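Local structure of beta-galactosidase/beta-glucuronidase (Faecalibacterium prausnitzii L2-6, 6MVF) at residues 299-304 and 332-337; 315-320 and 338-343; 321-326 and 534-539. The protein binds flavin mononucleotide and is a family 2 glycoside hydrolase, a beta-glucuronidase that may also have beta-galactosidase activity. All blocks are in the same frame, centred on the assembly; numbering follows the deposited sequence.

All three contacts involve the first beta-alpha-beta unit of the TIM barrel domain. Interaction 1 pairs strands 292-300 and 331-334, and helix 314-327, which connects them, takes part in both others: its residues 315-320 meet the start of helix 341-350 in interaction 2, and 321-326 pack on the segment following strand 529-532 in interaction 3. Their centres are 9 to 11 Å apart. A salt bridge from Arg301 NH2 to Asp320 OD2 (2.6 Å) ties interaction 1 to interaction 2. Interactions 1 and 3 are joined by probable hydrogen bonds, Met535 N to Ser300 O at 2.9 Å and Gly539 N to Asp304 OD2 at 2.7 Å. All three lie away from the flavin mononucleotide pocket.

Interaction 1: 299-304 and 332-337; sequences VSRHQD and IRLAHY
Tyr337 has CG between its backbone N and carbonyl carbon (chi1 37°), which directs the hydroxyl at His302 and Gln303. Gln303 has its CG in a similar position (chi1 75°) and an extended chain beyond, which brings its side-chain amide to the Tyr337 ring. Two bonds grip the buried phenol oxygen: Tyr337 OH lies 2.7 Å from His302 ND1, at the edge of the imidazole and near its plane, in an almost straight bond that either partner could donate, and it accepts from Gln303 N at 3.1 Å. The His302 and Tyr337 rings meet rim to rim. Gln303 CD comes within 3.4 Å of Tyr337 CE1, with amide and ring planes 34° apart, and its OE1 is held by Arg161. His336 completes an aromatic cluster, its CD2 4.0 Å from His302 CE1, while its ND1 is bonded to Glu357.

Along the strands, backbone bonds hold the contact. Arg333 N donates to Val299 O (2.8 Å), and Arg301 N donates to Arg333 O (3.2 Å). Ser300 OG rests against the aliphatic part of Arg333, 3.4 Å from its CB; the extended chain carries the guanidinium onward to Glu357 and Asn398, with Ala335 CB over the centre of one face. Leu334 CD2 touches Arg301 CD at 4.1 Å. The parallel pairing of Val299 with Ile332 and Ser300 with Arg333, the strands being joined through helix 314-327, is that of a beta-alpha-beta unit of a TIM barrel; the aromatic cluster follows in the loops beyond the strand ends.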
loop_
_atom_site.group_PDB
_atom_site.type_symbol
_atom_site.label_atom_id
_atom_site.label_comp_id
_atom_site.label_asym_id
_atom_site.label_seq_id
_atom_site.Cartn_x
_atom_site.Cartn_y
_atom_site.Cartn_z
ATOM N N VAL A 299 21.759 -20.898 -14.490
ATOM C CA VAL A 299 22.804 -19.912 -14.246
ATOM C C VAL A 299 23.276 -20.043 -12.803
ATOM O O VAL A 299 22.630 -20.670 -11.965
ATOM C CB VAL A 299 22.304 -18.462 -14.537
ATOM C CG1 VAL A 299 21.753 -18.344 -15.936
ATOM C CG2 VAL A 299 21.224 -18.054 -13.564
ATOM N N SER A 300 24.425 -19.448 -12.522
ATOM C CA SER A 300 24.889 -19.210 -11.165
ATOM C C SER A 300 24.655 -17.750 -10.826
ATOM O O SER A 300 24.462 -16.917 -11.716
ATOM C CB SER A 300 26.368 -19.563 -11.023
ATOM O OG SER A 300 26.560 -20.964 -11.220
ATOM N N ARG A 301 24.670 -17.445 -9.525
ATOM C CA ARG A 301 24.361 -16.100 -9.046
ATOM C C ARG A 301 25.170 -15.826 -7.791
ATOM O O ARG A 301 25.065 -16.577 -6.820
ATOM C CB ARG A 301 22.854 -15.964 -8.762
ATOM C CG ARG A 301 22.379 -14.573 -8.318
ATOM C CD ARG A 301 21.967 -14.533 -6.843
ATOM N NE ARG A 301 21.560 -13.190 -6.430
ATOM C CZ ARG A 301 21.211 -12.843 -5.188
ATOM N NH1 ARG A 301 21.215 -13.740 -4.204
ATOM N NH2 ARG A 301 20.834 -11.595 -4.927
ATOM N N HIS A 302 25.975 -14.763 -7.812
ATOM C CA HIS A 302 26.653 -14.252 -6.625
ATOM C C HIS A 302 25.745 -13.239 -5.907
ATOM O O HIS A 302 24.719 -12.813 -6.447
ATOM C CB HIS A 302 27.990 -13.630 -7.018
ATOM C CG HIS A 302 29.159 -14.540 -6.833
ATOM N ND1 HIS A 302 29.466 -15.116 -5.620
ATOM C CD2 HIS A 302 30.112 -14.957 -7.700
ATOM C CE1 HIS A 302 30.546 -15.865 -5.750
ATOM N NE2 HIS A 302 30.965 -15.778 -7.002
ATOM N N GLN A 303 26.115 -12.853 -4.668
ATOM C CA GLN A 303 25.200 -12.084 -3.817
ATOM C C GLN A 303 25.565 -10.589 -3.679
ATOM O O GLN A 303 25.286 -9.962 -2.654
ATOM C CB GLN A 303 25.084 -12.743 -2.443
ATOM C CG GLN A 303 26.267 -12.561 -1.539
ATOM C CD GLN A 303 26.062 -13.203 -0.169
ATOM O OE1 GLN A 303 24.950 -13.566 0.201
ATOM N NE2 GLN A 303 27.150 -13.340 0.591
ATOM N N ASP A 304 26.123 -9.973 -4.714
ATOM C CA ASP A 304 26.551 -8.591 -4.606
ATOM C C ASP A 304 25.872 -7.744 -5.678
ATOM O O ASP A 304 25.248 -8.263 -6.604
ATOM C CB ASP A 304 28.090 -8.475 -4.681
ATOM C CG ASP A 304 28.690 -9.003 -6.004
ATOM O OD1 ASP A 304 27.965 -9.577 -6.849
ATOM O OD2 ASP A 304 29.913 -8.832 -6.195
ATOM N N ILE A 332 19.154 -22.615 -10.595
ATOM C CA ILE A 332 20.109 -21.611 -10.157
ATOM C C ILE A 332 21.111 -22.274 -9.235
ATOM O O ILE A 332 20.728 -22.808 -8.187
ATOM C CB ILE A 332 19.454 -20.438 -9.424
ATOM C CG1 ILE A 332 18.571 -19.618 -10.357
ATOM C CG2 ILE A 332 20.559 -19.568 -8.813
ATOM C CD1 ILE A 332 17.660 -18.636 -9.609
ATOM N N ARG A 333 22.394 -22.207 -9.597
ATOM C CA ARG A 333 23.462 -22.610 -8.693
ATOM C C ARG A 333 23.841 -21.419 -7.813
ATOM O O ARG A 333 24.334 -20.394 -8.305
ATOM C CB ARG A 333 24.677 -23.130 -9.459
ATOM C CG ARG A 333 25.838 -23.435 -8.534
ATOM C CD ARG A 333 27.054 -23.927 -9.278
ATOM N NE ARG A 333 28.166 -24.172 -8.365
ATOM C CZ ARG A 333 29.437 -23.926 -8.660
ATOM N NH1 ARG A 333 29.760 -23.422 -9.846
ATOM N NH2 ARG A 333 30.381 -24.173 -7.762
ATOM N N LEU A 334 23.609 -21.555 -6.512
ATOM C CA LEU A 334 23.819 -20.455 -5.573
ATOM C C LEU A 334 25.226 -20.538 -4.974
ATOM O O LEU A 334 25.435 -20.826 -3.794
ATOM C CB LEU A 334 22.728 -20.474 -4.510
ATOM C CG LEU A 334 21.495 -19.814 -5.114
ATOM C CD1 LEU A 334 20.359 -19.743 -4.125
ATOM C CD2 LEU A 334 21.860 -18.417 -5.642
ATOM N N ALA A 335 26.207 -20.257 -5.824
ATOM C CA ALA A 335 27.600 -20.329 -5.415
ATOM C C ALA A 335 27.989 -19.051 -4.663
ATOM O O ALA A 335 27.328 -18.023 -4.792
ATOM C CB ALA A 335 28.481 -20.550 -6.650
ATOM N N HIS A 336 29.053 -19.111 -3.847
ATOM C CA HIS A 336 29.808 -20.316 -3.462
ATOM C C HIS A 336 29.638 -20.529 -1.968
ATOM O O HIS A 336 30.577 -20.915 -1.281
ATOM C CB HIS A 336 31.317 -20.193 -3.738
ATOM C CG HIS A 336 31.719 -20.322 -5.177
ATOM N ND1 HIS A 336 31.591 -21.496 -5.890
ATOM C CD2 HIS A 336 32.309 -19.436 -6.017
ATOM C CE1 HIS A 336 32.056 -21.320 -7.115
ATOM N NE2 HIS A 336 32.497 -20.078 -7.219
ATOM N N TYR A 337 28.449 -20.251 -1.456
ATOM C CA TYR A 337 28.244 -20.125 -0.018
ATOM C C TYR A 337 26.742 -20.162 0.217
ATOM O O TYR A 337 25.953 -20.281 -0.724
ATOM C CB TYR A 337 28.883 -18.838 0.508
ATOM C CG TYR A 337 28.720 -17.717 -0.483
ATOM C CD1 TYR A 337 27.490 -17.067 -0.630
ATOM C CD2 TYR A 337 29.771 -17.328 -1.296
ATOM C CE1 TYR A 337 27.327 -16.045 -1.554
ATOM C CE2 TYR A 337 29.618 -16.309 -2.234
ATOM C CZ TYR A 337 28.396 -15.666 -2.362
ATOM O OH TYR A 337 28.236 -14.652 -3.291
#

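Interaction 2: 315-320 and 338-343; sequences EDHYQD and QHSQDF
This is a van der Waals contact between two helices on the outside of the barrel, in which His317 of helix 314-327 wedges against Ser340 and Asp342 where helix 341-350 begins. Ser340 CB sits over one face of the imidazole, 3.4 Å from His317 NE2, and Asp342 CB approaches His317 CD2 to 3.5 Å. The Asp342 carboxylate plane is turned 63° from the ring. Ser340 is the N-cap: its OG, placed anti to the backbone N (chi1 165°), accepts from Asp342 N at 2.8 Å and thereby fixes the turn that the histidine packs on. Phe343 lies alongside the other helix, its CD1 3.6 Å from His317 O, and receives Asp320 CB at its ring edge, 3.8 Å from CE1. Tyr318 CE1 touches Asp342 O at 3.8 Å, and its hydroxyl goes on to Glu349. His317 ND1 is directed elsewhere, to Arg301 NH2. Replacing His317 with alanine would probably open a gap beside Ser340 CB and Asp342 CB and cost Arg301 one of its polar partners. Toward the barrel strands, Phe343 reaches Ile332 and Leu334 of strand 331-334, while Tyr318 touches Asp345 and Ala346 of helix 341-350.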
loop_
_atom_site.group_PDB
_atom_site.type_symbol
_atom_site.label_atom_id
_atom_site.label_comp_id
_atom_site.label_asym_id
_atom_site.label_seq_id
_atom_site.Cartn_x
_atom_site.Cartn_y
_atom_site.Cartn_z
ATOM N N GLU A 315 14.296 -6.586 -1.732
ATOM C CA GLU A 315 13.943 -6.227 -3.103
ATOM C C GLU A 315 15.060 -6.577 -4.062
ATOM O O GLU A 315 14.803 -6.956 -5.213
ATOM C CB GLU A 315 13.627 -4.736 -3.229
ATOM C CG GLU A 315 12.421 -4.274 -2.474
ATOM C CD GLU A 315 12.717 -4.020 -1.005
ATOM O OE1 GLU A 315 13.886 -3.692 -0.657
ATOM O OE2 GLU A 315 11.768 -4.151 -0.195
ATOM N N ASP A 316 16.311 -6.443 -3.619
ATOM C CA ASP A 316 17.427 -6.841 -4.471
ATOM C C ASP A 316 17.340 -8.321 -4.816
ATOM O O ASP A 316 17.505 -8.708 -5.977
ATOM C CB ASP A 316 18.763 -6.530 -3.797
ATOM C CG ASP A 316 18.993 -5.039 -3.617
ATOM O OD1 ASP A 316 18.633 -4.247 -4.523
ATOM O OD2 ASP A 316 19.528 -4.652 -2.549
ATOM N N HIS A 317 17.062 -9.159 -3.820
ATOM C CA HIS A 317 17.075 -10.596 -4.051
ATOM C C HIS A 317 15.966 -11.005 -5.010
ATOM O O HIS A 317 16.212 -11.733 -5.980
ATOM C CB HIS A 317 16.953 -11.345 -2.724
ATOM C CG HIS A 317 18.119 -11.141 -1.811
ATOM N ND1 HIS A 317 19.423 -11.374 -2.205
ATOM C CD2 HIS A 317 18.180 -10.737 -0.518
ATOM C CE1 HIS A 317 20.233 -11.124 -1.192
ATOM N NE2 HIS A 317 19.506 -10.736 -0.157
ATOM N N TYR A 318 14.739 -10.525 -4.765
ATOM C CA TYR A 318 13.616 -10.848 -5.640
ATOM C C TYR A 318 13.801 -10.259 -7.029
ATOM O O TYR A 318 13.366 -10.859 -8.014
ATOM C CB TYR A 318 12.296 -10.380 -5.009
ATOM C CG TYR A 318 11.736 -11.379 -4.004
ATOM C CD1 TYR A 318 12.229 -11.451 -2.705
ATOM C CD2 TYR A 318 10.731 -12.263 -4.362
ATOM C CE1 TYR A 318 11.716 -12.369 -1.779
ATOM C CE2 TYR A 318 10.216 -13.192 -3.450
ATOM C CZ TYR A 318 10.709 -13.240 -2.165
ATOM O OH TYR A 318 10.205 -14.161 -1.270
ATOM N N GLN A 319 14.462 -9.111 -7.143
ATOM C CA GLN A 319 14.724 -8.570 -8.471
ATOM C C GLN A 319 15.660 -9.486 -9.253
ATOM O O GLN A 319 15.424 -9.777 -10.434
ATOM C CB GLN A 319 15.300 -7.162 -8.365
ATOM C CG GLN A 319 15.455 -6.482 -9.717
ATOM C CD GLN A 319 16.479 -5.344 -9.725
ATOM O OE1 GLN A 319 17.156 -5.075 -8.723
ATOM N NE2 GLN A 319 16.600 -4.675 -10.864
ATOM N N ASP A 320 16.741 -9.942 -8.610
ATOM C CA ASP A 320 17.588 -10.970 -9.215
ATOM C C ASP A 320 16.764 -12.171 -9.676
ATOM O O ASP A 320 16.875 -12.615 -10.822
ATOM C CB ASP A 320 18.657 -11.425 -8.221
ATOM C CG ASP A 320 19.827 -10.454 -8.129
ATOM O OD1 ASP A 320 19.823 -9.399 -8.831
ATOM O OD2 ASP A 320 20.757 -10.762 -7.344
ATOM N N GLN A 338 26.350 -20.075 1.477
ATOM C CA GLN A 338 24.935 -19.985 1.805
ATOM C C GLN A 338 24.416 -18.596 1.436
ATOM O O GLN A 338 25.076 -17.586 1.702
ATOM C CB GLN A 338 24.733 -20.277 3.288
ATOM C CG GLN A 338 23.354 -20.025 3.799
ATOM C CD GLN A 338 23.186 -20.578 5.194
ATOM O OE1 GLN A 338 23.846 -21.547 5.570
ATOM N NE2 GLN A 338 22.312 -19.962 5.973
ATOM N N HIS A 339 23.269 -18.545 0.762
ATOM C CA HIS A 339 22.709 -17.261 0.373
ATOM C C HIS A 339 21.683 -16.771 1.410
ATOM O O HIS A 339 21.509 -17.346 2.491
ATOM C CB HIS A 339 22.110 -17.352 -1.031
ATOM C CG HIS A 339 23.113 -17.171 -2.130
ATOM N ND1 HIS A 339 23.037 -16.144 -3.047
ATOM C CD2 HIS A 339 24.219 -17.882 -2.456
ATOM C CE1 HIS A 339 24.049 -16.234 -3.891
ATOM N NE2 HIS A 339 24.780 -17.278 -3.553
ATOM N N SER A 340 21.023 -15.660 1.086
ATOM C CA SER A 340 20.025 -15.088 1.981
ATOM C C SER A 340 18.767 -15.948 2.022
ATOM O O SER A 340 18.326 -16.493 1.004
ATOM C CB SER A 340 19.666 -13.687 1.512
ATOM O OG SER A 340 18.474 -13.236 2.129
ATOM N N GLN A 341 18.160 -16.047 3.202
ATOM C CA GLN A 341 16.835 -16.646 3.261
ATOM C C GLN A 341 15.905 -16.002 2.241
ATOM O O GLN A 341 15.120 -16.694 1.583
ATOM C CB GLN A 341 16.272 -16.549 4.672
ATOM C CG GLN A 341 16.913 -17.551 5.650
ATOM C CD GLN A 341 17.017 -18.940 5.053
ATOM O OE1 GLN A 341 16.003 -19.562 4.723
ATOM N NE2 GLN A 341 18.256 -19.420 4.868
ATOM N N ASP A 342 16.042 -14.695 2.029
ATOM C CA ASP A 342 15.247 -14.036 0.998
ATOM C C ASP A 342 15.425 -14.701 -0.362
ATOM O O ASP A 342 14.436 -14.923 -1.083
ATOM C CB ASP A 342 15.595 -12.545 0.911
ATOM C CG ASP A 342 15.148 -11.748 2.148
ATOM O OD1 ASP A 342 14.340 -12.269 2.964
ATOM O OD2 ASP A 342 15.621 -10.591 2.300
ATOM N N PHE A 343 16.665 -15.037 -0.745
ATOM C CA PHE A 343 16.788 -15.570 -2.099
ATOM C C PHE A 343 16.282 -17.004 -2.187
ATOM O O PHE A 343 15.684 -17.376 -3.203
ATOM C CB PHE A 343 18.221 -15.473 -2.646
ATOM C CG PHE A 343 18.290 -15.666 -4.152
ATOM C CD1 PHE A 343 18.159 -14.578 -5.015
ATOM C CD2 PHE A 343 18.407 -16.935 -4.708
ATOM C CE1 PHE A 343 18.176 -14.745 -6.404
ATOM C CE2 PHE A 343 18.432 -17.103 -6.104
ATOM C CZ PHE A 343 18.310 -16.004 -6.947
HETATM O O HOH W 1 11.491 -13.821 1.736
#

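Interaction 3: 321-326 and 534-539; sequences AQIIKE and NMFDFG
Met535 reaches from its loop to Ile323 and Ile324 of helix 314-327, and each atom of its chain finds an apolar neighbour. CB starts out beside Val299 of strand 292-300. CG stands anti to the backbone N (chi1 -177°), which points the chain at the helix; Met535 CG lies 3.6 Å from Ile324 CG1, and it also covers the centre of one face of the Phe536 ring, 3.5 Å above the plane. The bend at chi2 (65°) then runs the thioether along the isoleucine, with SD 3.7 Å from Ile324 CG1. The methyl CE ends between the two isoleucines, 3.5 Å from Ile323 CG2 and 3.7 Å from Ile324 CG1. The Met535 and Ile324 chains therefore run antiparallel alongside one another, while Ile323 is met at a slant. The Phe536 ring adds looser contacts, CE1 to Ile323 CG2 and CE2 to Ile324 CD1, each at 4.3 Å, and forms a cation-pi pair with Arg561. An Asx turn shapes the loop: Asn534 OD1 accepts from Phe536 N at 3.2 Å, on a lone pair in the carbonyl plane. The contact thus fastens the loop between strands 529-532 and 538-540 to helix 314-327, with strand 292-300 beside Met535 and Ile324, and helix 341-350 against Ala321.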
loop_
_atom_site.group_PDB
_atom_site.type_symbol
_atom_site.label_atom_id
_atom_site.label_comp_id
_atom_site.label_asym_id
_atom_site.label_seq_id
_atom_site.Cartn_x
_atom_site.Cartn_y
_atom_site.Cartn_z
ATOM N N ALA A 321 15.916 -12.696 -8.786
ATOM C CA ALA A 321 15.144 -13.884 -9.106
ATOM C C ALA A 321 14.231 -13.644 -10.297
ATOM O O ALA A 321 14.142 -14.489 -11.196
ATOM C CB ALA A 321 14.349 -14.320 -7.884
ATOM N N GLN A 322 13.577 -12.480 -10.344
ATOM C CA GLN A 322 12.671 -12.183 -11.449
ATOM C C GLN A 322 13.418 -12.027 -12.768
ATOM O O GLN A 322 12.946 -12.496 -13.812
ATOM C CB GLN A 322 11.847 -10.935 -11.131
ATOM C CG GLN A 322 10.502 -11.280 -10.515
ATOM C CD GLN A 322 10.156 -10.463 -9.263
ATOM O OE1 GLN A 322 10.534 -9.284 -9.141
ATOM N NE2 GLN A 322 9.425 -11.092 -8.320
ATOM N N ILE A 323 14.578 -11.376 -12.755
ATOM C CA ILE A 323 15.353 -11.287 -13.988
ATOM C C ILE A 323 15.721 -12.681 -14.489
ATOM O O ILE A 323 15.580 -12.990 -15.683
ATOM C CB ILE A 323 16.590 -10.402 -13.782
ATOM C CG1 ILE A 323 16.149 -8.949 -13.628
ATOM C CG2 ILE A 323 17.522 -10.551 -14.962
ATOM C CD1 ILE A 323 17.217 -8.010 -13.063
ATOM N N ILE A 324 16.131 -13.566 -13.574
ATOM C CA ILE A 324 16.500 -14.915 -13.990
ATOM C C ILE A 324 15.279 -15.694 -14.479
ATOM O O ILE A 324 15.386 -16.487 -15.426
ATOM C CB ILE A 324 17.237 -15.629 -12.848
ATOM C CG1 ILE A 324 18.558 -14.895 -12.565
ATOM C CG2 ILE A 324 17.490 -17.099 -13.206
ATOM C CD1 ILE A 324 19.097 -15.131 -11.178
ATOM N N LYS A 325 14.099 -15.461 -13.875
ATOM C CA LYS A 325 12.863 -16.067 -14.366
ATOM C C LYS A 325 12.528 -15.613 -15.784
ATOM O O LYS A 325 12.158 -16.435 -16.631
ATOM C CB LYS A 325 11.696 -15.753 -13.428
ATOM C CG LYS A 325 10.424 -16.561 -13.731
ATOM C CD LYS A 325 10.582 -17.976 -13.189
ATOM C CE LYS A 325 9.425 -18.852 -13.538
ATOM N NZ LYS A 325 9.715 -20.237 -13.146
ATOM N N GLU A 326 12.640 -14.310 -16.065
ATOM C CA GLU A 326 12.358 -13.815 -17.416
ATOM C C GLU A 326 13.295 -14.426 -18.450
ATOM O O GLU A 326 12.936 -14.547 -19.630
ATOM C CB GLU A 326 12.490 -12.289 -17.457
ATOM C CG GLU A 326 11.448 -11.527 -16.654
ATOM C CD GLU A 326 11.877 -10.086 -16.326
ATOM O OE1 GLU A 326 11.153 -9.408 -15.533
ATOM O OE2 GLU A 326 12.932 -9.642 -16.860
ATOM N N ASN A 534 28.470 -16.262 -15.404
ATOM C CA ASN A 534 27.609 -16.171 -14.226
ATOM C C ASN A 534 26.393 -15.330 -14.705
ATOM O O ASN A 534 26.438 -14.772 -15.804
ATOM C CB ASN A 534 28.393 -15.525 -13.049
ATOM C CG ASN A 534 27.595 -15.426 -11.752
ATOM O OD1 ASN A 534 26.721 -14.577 -11.612
ATOM N ND2 ASN A 534 27.931 -16.269 -10.778
ATOM N N MET A 535 25.305 -15.255 -13.922
ATOM C CA MET A 535 24.154 -14.456 -14.347
ATOM C C MET A 535 24.517 -12.984 -14.457
ATOM O O MET A 535 24.128 -12.306 -15.420
ATOM C CB MET A 535 22.985 -14.612 -13.367
ATOM C CG MET A 535 21.734 -13.869 -13.791
ATOM S SD MET A 535 20.956 -14.456 -15.328
ATOM C CE MET A 535 19.725 -13.183 -15.608
ATOM N N PHE A 536 25.235 -12.472 -13.460
ATOM C CA PHE A 536 25.606 -11.073 -13.374
ATOM C C PHE A 536 27.113 -10.979 -13.233
ATOM O O PHE A 536 27.720 -11.814 -12.552
ATOM C CB PHE A 536 24.963 -10.383 -12.165
ATOM C CG PHE A 536 23.498 -10.589 -12.057
ATOM C CD1 PHE A 536 22.620 -9.901 -12.897
ATOM C CD2 PHE A 536 22.985 -11.461 -11.117
ATOM C CE1 PHE A 536 21.244 -10.094 -12.798
ATOM C CE2 PHE A 536 21.599 -11.665 -11.007
ATOM C CZ PHE A 536 20.730 -10.990 -11.848
ATOM N N ASP A 537 27.713 -9.969 -13.883
ATOM C CA ASP A 537 29.012 -9.484 -13.451
ATOM C C ASP A 537 29.022 -9.373 -11.924
ATOM O O ASP A 537 28.006 -9.049 -11.301
ATOM C CB ASP A 537 29.305 -8.117 -14.077
ATOM C CG ASP A 537 29.126 -8.081 -15.622
ATOM O OD1 ASP A 537 29.397 -9.073 -16.327
ATOM O OD2 ASP A 537 28.726 -7.010 -16.138
ATOM N N PHE A 538 30.157 -9.672 -11.300
ATOM C CA PHE A 538 30.234 -9.596 -9.843
ATOM C C PHE A 538 31.611 -9.068 -9.456
ATOM O O PHE A 538 32.525 -9.016 -10.289
ATOM C CB PHE A 538 29.919 -10.960 -9.189
ATOM C CG PHE A 538 30.847 -12.092 -9.614
ATOM C CD1 PHE A 538 30.583 -12.840 -10.742
ATOM C CD2 PHE A 538 31.966 -12.412 -8.870
ATOM C CE1 PHE A 538 31.417 -13.873 -11.129
ATOM C CE2 PHE A 538 32.785 -13.453 -9.243
ATOM C CZ PHE A 538 32.515 -14.181 -10.373
ATOM N N GLY A 539 31.766 -8.686 -8.189
ATOM C CA GLY A 539 32.978 -8.016 -7.732
ATOM C C GLY A 539 34.109 -8.959 -7.333
ATOM O O GLY A 539 33.913 -9.886 -6.540
#